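PDB 3CE7: specific mitochondrial acyl carrier protein from Toxoplasma, which probably carries growing acyl chains on a phosphopantetheine arm during mitochondrial fatty acid biosynthesis. Local coordinates for residues K43-R48 with R53-L58. Sequence-based numbering, arbitrary orientation.
Sequences KLEELR and RLWDCL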
loop_
_atom_site.group_PDB
_atom_site.type_symbol
_atom_site.label_atom_id
_atom_site.label_comp_id
_atom_site.label_asym_id
_atom_site.label_seq_id
_atom_site.Cartn_x
_atom_site.Cartn_y
_atom_site.Cartn_z
ATOM N N LYS A 43 -8.364 2.912 -7.163
ATOM C CA LYS A 43 -7.448 2.176 -8.030
ATOM C C LYS A 43 -6.133 2.949 -8.114
ATOM O O LYS A 43 -6.108 4.098 -8.563
ATOM C CB LYS A 43 -8.066 1.970 -9.419
ATOM C CG LYS A 43 -9.224 0.956 -9.421
ATOM C CD LYS A 43 -8.712 -0.478 -9.487
ATOM C CE LYS A 43 -9.839 -1.492 -9.304
ATOM N NZ LYS A 43 -10.149 -1.745 -7.865
ATOM N N LEU A 44 -5.049 2.336 -7.642
ATOM C CA LEU A 44 -3.752 3.014 -7.591
ATOM C C LEU A 44 -3.377 3.637 -8.930
ATOM O O LEU A 44 -2.906 4.776 -8.969
ATOM C CB LEU A 44 -2.651 2.052 -7.147
ATOM C CG LEU A 44 -2.727 1.542 -5.707
ATOM C CD1 LEU A 44 -1.743 0.399 -5.510
ATOM C CD2 LEU A 44 -2.466 2.659 -4.719
ATOM N N GLU A 45 -3.644 2.897 -10.008
ATOM C CA GLU A 45 -3.261 3.329 -11.354
ATOM C C GLU A 45 -3.986 4.582 -11.849
ATOM O O GLU A 45 -3.638 5.130 -12.906
ATOM C CB GLU A 45 -3.425 2.178 -12.350
ATOM C CG GLU A 45 -2.112 1.567 -12.832
ATOM C CD GLU A 45 -1.388 0.707 -11.803
ATOM O OE1 GLU A 45 -0.195 0.419 -12.032
ATOM O OE2 GLU A 45 -1.994 0.301 -10.784
ATOM N N GLU A 46 -4.973 5.040 -11.085
ATOM C CA GLU A 46 -5.714 6.251 -11.431
ATOM C C GLU A 46 -5.192 7.493 -10.679
ATOM O O GLU A 46 -5.610 8.621 -10.956
ATOM C CB GLU A 46 -7.231 6.005 -11.274
ATOM C CG GLU A 46 -7.768 5.057 -12.377
ATOM C CD GLU A 46 -9.090 4.328 -12.060
ATOM O OE1 GLU A 46 -9.803 4.692 -11.099
ATOM O OE2 GLU A 46 -9.418 3.371 -12.803
ATOM N N LEU A 47 -4.230 7.277 -9.777
ATOM C CA LEU A 47 -3.677 8.324 -8.924
ATOM C C LEU A 47 -2.511 9.055 -9.581
ATOM O O LEU A 47 -1.683 8.434 -10.230
ATOM C CB LEU A 47 -3.185 7.726 -7.600
ATOM C CG LEU A 47 -4.218 7.043 -6.698
ATOM C CD1 LEU A 47 -3.517 6.352 -5.522
ATOM C CD2 LEU A 47 -5.279 8.032 -6.211
ATOM N N ARG A 48 -2.443 10.367 -9.371
ATOM C CA ARG A 48 -1.340 11.171 -9.891
ATOM C C ARG A 48 -0.221 11.304 -8.863
ATOM O O ARG A 48 -0.451 11.738 -7.728
ATOM C CB ARG A 48 -1.839 12.549 -10.326
ATOM C CG ARG A 48 -0.855 13.285 -11.221
ATOM C CD ARG A 48 -1.562 14.348 -12.055
ATOM N NE ARG A 48 -2.501 13.772 -13.014
ATOM C CZ ARG A 48 -2.176 13.332 -14.228
ATOM N NH1 ARG A 48 -3.116 12.827 -15.014
ATOM N NH2 ARG A 48 -0.919 13.384 -14.659
ATOM N N ARG A 53 2.545 12.244 -13.294
ATOM C CA ARG A 53 2.176 11.137 -14.162
ATOM C C ARG A 53 1.295 10.221 -13.318
ATOM O O ARG A 53 1.279 10.340 -12.088
ATOM C CB ARG A 53 3.419 10.381 -14.659
ATOM C CG ARG A 53 4.217 9.669 -13.570
ATOM C CD ARG A 53 5.526 9.106 -14.106
ATOM N NE ARG A 53 5.349 7.822 -14.786
ATOM C CZ ARG A 53 6.248 7.268 -15.598
ATOM N NH1 ARG A 53 5.997 6.095 -16.168
ATOM N NH2 ARG A 53 7.398 7.884 -15.847
ATOM N N LEU A 54 0.566 9.320 -13.962
ATOM C CA LEU A 54 -0.228 8.349 -13.221
ATOM C C LEU A 54 0.658 7.267 -12.599
ATOM O O LEU A 54 1.666 6.850 -13.178
ATOM C CB LEU A 54 -1.316 7.730 -14.101
ATOM C CG LEU A 54 -2.362 8.709 -14.655
ATOM C CD1 LEU A 54 -3.385 7.971 -15.496
ATOM C CD2 LEU A 54 -3.059 9.498 -13.550
ATOM N N TRP A 55 0.268 6.840 -11.406
ATOM C CA TRP A 55 0.900 5.734 -10.697
ATOM C C TRP A 55 1.065 4.529 -11.619
ATOM O O TRP A 55 0.131 4.159 -12.336
ATOM C CB TRP A 55 -0.019 5.360 -9.538
ATOM C CG TRP A 55 0.461 4.282 -8.608
ATOM C CD1 TRP A 55 0.591 2.945 -8.871
ATOM C CD2 TRP A 55 0.830 4.465 -7.241
ATOM N NE1 TRP A 55 1.041 2.280 -7.740
ATOM C CE2 TRP A 55 1.184 3.190 -6.725
ATOM C CE3 TRP A 55 0.889 5.582 -6.396
ATOM C CZ2 TRP A 55 1.612 3.007 -5.400
ATOM C CZ3 TRP A 55 1.320 5.401 -5.072
ATOM C CH2 TRP A 55 1.672 4.116 -4.592
ATOM N N ASP A 56 2.246 3.915 -11.610
ATOM C CA ASP A 56 2.502 2.763 -12.475
ATOM C C ASP A 56 3.166 1.601 -11.724
ATOM O O ASP A 56 3.265 1.639 -10.490
ATOM C CB ASP A 56 3.316 3.188 -13.714
ATOM C CG ASP A 56 4.689 3.750 -13.363
ATOM O OD1 ASP A 56 5.131 3.609 -12.205
ATOM O OD2 ASP A 56 5.342 4.329 -14.269
ATOM N N CYS A 57 3.615 0.592 -12.473
ATOM C CA CYS A 57 4.224 -0.608 -11.892
ATOM C C CYS A 57 5.392 -0.266 -10.979
ATOM O O CYS A 57 5.529 -0.851 -9.906
ATOM C CB CYS A 57 4.677 -1.583 -12.980
ATOM S SG CYS A 57 3.313 -2.312 -13.894
ATOM N N LEU A 58 6.228 0.687 -11.396
ATOM C CA LEU A 58 7.340 1.122 -10.540
ATOM C C LEU A 58 6.866 1.615 -9.180
ATOM O O LEU A 58 7.466 1.285 -8.148
ATOM C CB LEU A 58 8.172 2.221 -11.214
ATOM C CG LEU A 58 9.346 2.768 -10.385
ATOM C CD1 LEU A 58 10.381 1.684 -10.064
ATOM C CD2 LEU A 58 9.994 3.917 -11.136
HETATM O O HOH W 1 -0.951 3.895 -14.758
#
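Leu47 O is gripped from the 53-58 side by two donors. The backbone N of Trp55 gives it a nearly straight hydrogen bond of 2.8 Å, with an angle of 168° at the hydrogen, and Leu54 CA adds a weaker CA-H...O contact at 3.3 Å. A second such contact joins Arg48 CA to Arg53 O, and the two backbones make a single beta bridge between Arg48 and Leu54. Beyond the bridge the 3-10 turn 44-46 is met by the indole of Trp55. A chi1 of -177° swings the Trp55 ring away from its own backbone N and alongside Leu44, whose CB sits over one face, 3.8 Å from the centroid of the five-membered ring in a CH-pi contact. Trp55 CB presses to 3.0 Å from Leu44 O, which also accepts the turn bond from Leu47 N. The indole NE1 bonds to Thr60 OG1 in helix 57-71, and the ring of Phe31 meets the indole too. In the conformer modelled here, Glu45 places OE1 at the edge of the indole, near its plane. A water links the segments, donating to Trp55 O at 2.7 Å and only weakly to Glu45 O. At the far end Leu54 CD2 lies over one face of the Arg48 guanidinium, 3.6 Å from NH1. Arg53 NH1 forms a salt bridge with OD2 of Asp56, the N-cap residue of helix 57-71. The Trp55 N to Leu47 O bond thus holds the two backbones together at the single bridge, while Leu44 over one face and the NE1 bond to Thr60 hold the buried indole, tying the loop of this acyl-carrier fold to the start of helix 57-71.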